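Local coordinates for phenylacetic acid degradation protein PaaI (Thermus thermophilus HB8, PDB 1WLU) that probably hydrolyses acyl-CoA thioesters, as a hot dog fold thioesterase associated with phenylacetic acid degradation, at residues E7-K12 and L43-D48; R72-G77 and V100-K105. One frame throughout, in Å; residues are numbered along the deposited sequence.

PaaI illustrates how segments distant in sequence are packed together in a hot dog fold. From the N terminus, the chain leaves helix 4-8, forms strands 12-17 and 20-26, and enters helix 40-56; contact 1 closes this excursion by setting the turn after the first helix against the long one. Strand 61-70 follows. Contact 2 then closes a second loop, containing strand 79-89 and most of strand 93-102, by bringing segment 72-77 beside the hairpin end at 100-105. The two loops lie in series, neither nested nor crossed. In space they adjoin, since helix 40-56 supplies Ala47 to pack on Val100 and Leu43 to pack on Leu74.

Contact 1 of 2, residues E7-K12 and L43-D48; sequences EALGLK and LYALAD
Leu11 and Leu46 contribute most of a small, wholly apolar meeting between the turn after helix 4-8 and the long helix 40-56. Their branches meet at a slant: CD2 of Leu11 lies 3.7 Å from CD1 of Leu46, while Leu11 CD1 stands 4.1 Å from Leu46 CA, against the helix backbone. The CB of Leu46 does not point straight across, but its CG is anti to the backbone N (chi1 179°), which carries the end of the side chain nearer. Beside this pair, Leu9 rests one methyl, CD1, on the CB of Ala45 at 3.6 Å. Both leucines of 7-12 reach the same helix because the chain turns between them: Gly10, with positive phi, closes a Schellman motif, its N bonded to Glu7 O. Val23 of strand 20-26 touches both Leu11 and Leu46, and Phe5 of the second subunit packs on Leu9. With all four touching residues buried and no hydrogen bond crossing between the segments, the contact depends on close methyl packing and exclusion of water, and it adds the N-terminal turn to the core around the central helix.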
loop_
_atom_site.group_PDB
_atom_site.type_symbol
_atom_site.label_atom_id
_atom_site.label_comp_id
_atom_site.label_asym_id
_atom_site.label_seq_id
_atom_site.Cartn_x
_atom_site.Cartn_y
_atom_site.Cartn_z
ATOM N N GLU A 7 -13.827 -15.273 16.470
ATOM C CA GLU A 7 -15.010 -15.840 17.100
ATOM C C GLU A 7 -16.060 -14.758 17.354
ATOM O O GLU A 7 -17.245 -14.958 17.083
ATOM C CB GLU A 7 -14.623 -16.522 18.414
ATOM C CG GLU A 7 -15.783 -17.166 19.151
ATOM C CD GLU A 7 -15.340 -17.865 20.420
ATOM O OE1 GLU A 7 -14.621 -18.878 20.319
ATOM O OE2 GLU A 7 -15.707 -17.396 21.519
ATOM N N ALA A 8 -15.619 -13.610 17.856
ATOM C CA ALA A 8 -16.532 -12.507 18.143
ATOM C C ALA A 8 -17.217 -11.987 16.880
ATOM O O ALA A 8 -18.361 -11.535 16.932
ATOM C CB ALA A 8 -15.782 -11.376 18.836
ATOM N N LEU A 9 -16.516 -12.054 15.750
ATOM C CA LEU A 9 -17.062 -11.591 14.477
ATOM C C LEU A 9 -17.884 -12.659 13.758
ATOM O O LEU A 9 -18.472 -12.391 12.711
ATOM C CB LEU A 9 -15.932 -11.119 13.558
ATOM C CG LEU A 9 -15.153 -9.882 14.005
ATOM C CD1 LEU A 9 -14.056 -9.578 12.994
ATOM C CD2 LEU A 9 -16.100 -8.700 14.136
ATOM N N GLY A 10 -17.909 -13.866 14.321
ATOM C CA GLY A 10 -18.664 -14.957 13.726
ATOM C C GLY A 10 -18.007 -15.579 12.508
ATOM O O GLY A 10 -18.678 -16.182 11.672
ATOM N N LEU A 11 -16.690 -15.447 12.411
ATOM C CA LEU A 11 -15.961 -15.988 11.272
ATOM C C LEU A 11 -15.684 -17.479 11.413
ATOM O O LEU A 11 -15.560 -18.002 12.524
ATOM C CB LEU A 11 -14.643 -15.230 11.090
ATOM C CG LEU A 11 -14.765 -13.704 11.028
ATOM C CD1 LEU A 11 -13.398 -13.105 10.718
ATOM C CD2 LEU A 11 -15.778 -13.302 9.965
ATOM N N LYS A 12 -15.593 -18.157 10.274
ATOM C CA LYS A 12 -15.323 -19.589 10.245
ATOM C C LYS A 12 -14.276 -19.880 9.181
ATOM O O LYS A 12 -14.125 -19.123 8.224
ATOM C CB LYS A 12 -16.603 -20.363 9.929
ATOM C CG LYS A 12 -17.708 -20.154 10.954
ATOM C CD LYS A 12 -18.961 -20.924 10.587
ATOM C CE LYS A 12 -20.066 -20.680 11.603
ATOM N NZ LYS A 12 -21.300 -21.446 11.278
ATOM N N LEU A 43 -14.465 -6.029 6.866
ATOM C CA LEU A 43 -13.954 -6.677 5.665
ATOM C C LEU A 43 -12.452 -6.896 5.793
ATOM O O LEU A 43 -11.931 -7.937 5.392
ATOM C CB LEU A 43 -14.278 -5.838 4.428
ATOM C CG LEU A 43 -15.778 -5.672 4.155
ATOM C CD1 LEU A 43 -15.975 -4.807 2.924
ATOM C CD2 LEU A 43 -16.431 -7.039 3.964
ATOM N N TYR A 44 -11.751 -5.921 6.361
ATOM C CA TYR A 44 -10.316 -6.066 6.549
ATOM C C TYR A 44 -10.032 -7.184 7.550
ATOM O O TYR A 44 -9.144 -8.004 7.329
ATOM C CB TYR A 44 -9.694 -4.755 7.038
ATOM C CG TYR A 44 -8.198 -4.839 7.269
ATOM C CD1 TYR A 44 -7.679 -5.358 8.458
ATOM C CD2 TYR A 44 -7.302 -4.409 6.293
ATOM C CE1 TYR A 44 -6.303 -5.444 8.666
ATOM C CE2 TYR A 44 -5.929 -4.492 6.488
ATOM C CZ TYR A 44 -5.436 -5.006 7.674
ATOM O OH TYR A 44 -4.073 -5.070 7.864
ATOM N N ALA A 45 -10.787 -7.224 8.646
ATOM C CA ALA A 45 -10.585 -8.260 9.655
ATOM C C ALA A 45 -10.736 -9.643 9.030
ATOM O O ALA A 45 -9.994 -10.570 9.360
ATOM C CB ALA A 45 -11.582 -8.085 10.793
ATOM N N LEU A 46 -11.702 -9.775 8.129
ATOM C CA LEU A 46 -11.941 -11.037 7.442
ATOM C C LEU A 46 -10.715 -11.419 6.614
ATOM O O LEU A 46 -10.201 -12.532 6.720
ATOM C CB LEU A 46 -13.163 -10.909 6.531
ATOM C CG LEU A 46 -13.538 -12.138 5.703
ATOM C CD1 LEU A 46 -14.097 -13.220 6.618
ATOM C CD2 LEU A 46 -14.570 -11.749 4.660
ATOM N N ALA A 47 -10.243 -10.486 5.792
ATOM C CA ALA A 47 -9.080 -10.742 4.949
ATOM C C ALA A 47 -7.836 -10.997 5.788
ATOM O O ALA A 47 -7.064 -11.914 5.507
ATOM C CB ALA A 47 -8.848 -9.562 4.014
ATOM N N ASP A 48 -7.649 -10.182 6.821
ATOM C CA ASP A 48 -6.497 -10.307 7.701
ATOM C C ASP A 48 -6.473 -11.660 8.401
ATOM O O ASP A 48 -5.404 -12.223 8.639
ATOM C CB ASP A 48 -6.517 -9.191 8.746
ATOM C CG ASP A 48 -5.268 -9.170 9.590
ATOM O OD1 ASP A 48 -4.185 -8.915 9.029
ATOM O OD2 ASP A 48 -5.364 -9.414 10.808
#

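Contact 2 of 2, residues R72-G77 and V100-K105; sequences RPLGAG and VVSEGK
Arg72 and Lys105 pass each other at a slant near the surface, and it is mainly the carbon part of the lysine that meets the arginine. Arg72 NE lies 3.7 Å from Lys105 CB, with Arg72 CD a little farther from the same carbon at 4.1 Å. With the arginine bent at chi3 (67°) and the lysine at chi2 and chi4, the charged ends also lie near each other, Arg72 NH2 being 3.8 Å from Lys105 NZ. Both residues are exposed, and solvent can be expected to screen the like charges.

Deeper in, the forked end of Leu74 lies against the side chain of Ser102: CD2 is 3.8 Å from OG and 3.9 Å from CB, and CD1 is 4.1 Å from Ser102 CB. Ser102 is buried, and its OG is satisfied by a hydrogen bond with the carbonyl O of Arg79. Val80 and Val107 enclose Leu74 further.

Backbone bonding fixes both partners. On one side Arg72 pairs with Val107 and Leu74 with Ala38, holding the otherwise irregular segment 72-77 in place. On the other, Ser102 and Lys105 exchange a pair of backbone bonds, N to O in each direction, around Glu103 and Gly104. This is a type I' turn joining strands 93-102 and 105-116 in a tight two-residue beta hairpin, here flanked by the segment that follows strand 61-70 at one end of the antiparallel hot dog sheet. Phe71, which binds CoA in another structure of this protein, directly precedes Arg72, so the contact probably lies beside the CoA-binding site.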
loop_
_atom_site.group_PDB
_atom_site.type_symbol
_atom_site.label_atom_id
_atom_site.label_comp_id
_atom_site.label_asym_id
_atom_site.label_seq_id
_atom_site.Cartn_x
_atom_site.Cartn_y
_atom_site.Cartn_z
ATOM N N ARG A 72 -16.497 -3.001 -4.054
ATOM C CA ARG A 72 -17.954 -3.000 -3.971
ATOM C C ARG A 72 -18.432 -3.034 -2.526
ATOM O O ARG A 72 -17.867 -3.741 -1.698
ATOM C CB ARG A 72 -18.511 -4.228 -4.703
ATOM C CG ARG A 72 -17.928 -4.452 -6.097
ATOM C CD ARG A 72 -18.175 -5.879 -6.579
ATOM N NE ARG A 72 -19.588 -6.160 -6.820
ATOM C CZ ARG A 72 -20.269 -5.722 -7.874
ATOM N NH1 ARG A 72 -19.668 -4.980 -8.795
ATOM N NH2 ARG A 72 -21.553 -6.026 -8.009
ATOM N N PRO A 73 -19.483 -2.265 -2.205
ATOM C CA PRO A 73 -20.007 -2.249 -0.837
ATOM C C PRO A 73 -20.882 -3.477 -0.590
ATOM O O PRO A 73 -21.400 -4.078 -1.533
ATOM C CB PRO A 73 -20.811 -0.955 -0.799
ATOM C CG PRO A 73 -21.364 -0.889 -2.190
ATOM C CD PRO A 73 -20.157 -1.253 -3.037
ATOM N N LEU A 74 -21.029 -3.854 0.675
ATOM C CA LEU A 74 -21.861 -4.997 1.042
ATOM C C LEU A 74 -22.854 -4.591 2.119
ATOM O O LEU A 74 -22.545 -3.779 2.991
ATOM C CB LEU A 74 -21.006 -6.156 1.557
ATOM C CG LEU A 74 -20.129 -6.894 0.544
ATOM C CD1 LEU A 74 -19.391 -8.014 1.253
ATOM C CD2 LEU A 74 -20.990 -7.454 -0.586
ATOM N N GLY A 75 -24.052 -5.161 2.055
ATOM C CA GLY A 75 -25.065 -4.840 3.040
ATOM C C GLY A 75 -25.264 -5.968 4.031
ATOM O O GLY A 75 -24.679 -7.045 3.888
ATOM N N ALA A 76 -26.087 -5.723 5.044
ATOM C CA ALA A 76 -26.361 -6.734 6.054
ATOM C C ALA A 76 -26.889 -8.000 5.391
ATOM O O ALA A 76 -27.694 -7.935 4.459
ATOM C CB ALA A 76 -27.379 -6.207 7.058
ATOM N N GLY A 77 -26.422 -9.148 5.871
ATOM C CA GLY A 77 -26.864 -10.417 5.323
ATOM C C GLY A 77 -25.950 -11.005 4.266
ATOM O O GLY A 77 -26.049 -12.188 3.943
ATOM N N VAL A 100 -11.339 -10.986 -1.523
ATOM C CA VAL A 100 -12.561 -10.949 -0.726
ATOM C C VAL A 100 -13.697 -11.055 -1.735
ATOM O O VAL A 100 -13.878 -10.176 -2.583
ATOM C CB VAL A 100 -12.655 -9.642 0.086
ATOM C CG1 VAL A 100 -13.915 -9.639 0.935
ATOM C CG2 VAL A 100 -11.426 -9.512 0.981
ATOM N N VAL A 101 -14.451 -12.145 -1.634
ATOM C CA VAL A 101 -15.522 -12.443 -2.572
ATOM C C VAL A 101 -16.892 -12.641 -1.938
ATOM O O VAL A 101 -17.014 -13.206 -0.853
ATOM C CB VAL A 101 -15.166 -13.728 -3.363
ATOM C CG1 VAL A 101 -16.232 -14.031 -4.400
ATOM C CG2 VAL A 101 -13.799 -13.572 -4.017
ATOM N N SER A 102 -17.925 -12.169 -2.625
ATOM C CA SER A 102 -19.297 -12.331 -2.156
ATOM C C SER A 102 -20.168 -12.590 -3.373
ATOM O O SER A 102 -20.193 -11.792 -4.309
ATOM C CB SER A 102 -19.788 -11.082 -1.420
ATOM O OG SER A 102 -21.122 -11.273 -0.960
ATOM N N GLU A 103 -20.866 -13.721 -3.359
ATOM C CA GLU A 103 -21.740 -14.105 -4.461
ATOM C C GLU A 103 -21.026 -14.047 -5.811
ATOM O O GLU A 103 -21.567 -13.534 -6.791
ATOM C CB GLU A 103 -22.982 -13.210 -4.487
ATOM C CG GLU A 103 -23.824 -13.281 -3.218
ATOM C CD GLU A 103 -24.267 -14.694 -2.884
ATOM O OE1 GLU A 103 -24.889 -15.347 -3.749
ATOM O OE2 GLU A 103 -23.996 -15.153 -1.752
ATOM N N GLY A 104 -19.803 -14.570 -5.848
ATOM C CA GLY A 104 -19.034 -14.601 -7.080
ATOM C C GLY A 104 -18.413 -13.298 -7.552
ATOM O O GLY A 104 -17.814 -13.256 -8.626
ATOM N N LYS A 105 -18.546 -12.237 -6.764
ATOM C CA LYS A 105 -17.981 -10.944 -7.142
ATOM C C LYS A 105 -16.798 -10.575 -6.253
ATOM O O LYS A 105 -16.817 -10.835 -5.051
ATOM C CB LYS A 105 -19.048 -9.852 -7.033
ATOM C CG LYS A 105 -20.284 -10.088 -7.892
ATOM C CD LYS A 105 -19.948 -10.072 -9.374
ATOM C CE LYS A 105 -21.194 -10.273 -10.223
ATOM N NZ LYS A 105 -22.209 -9.213 -9.974
#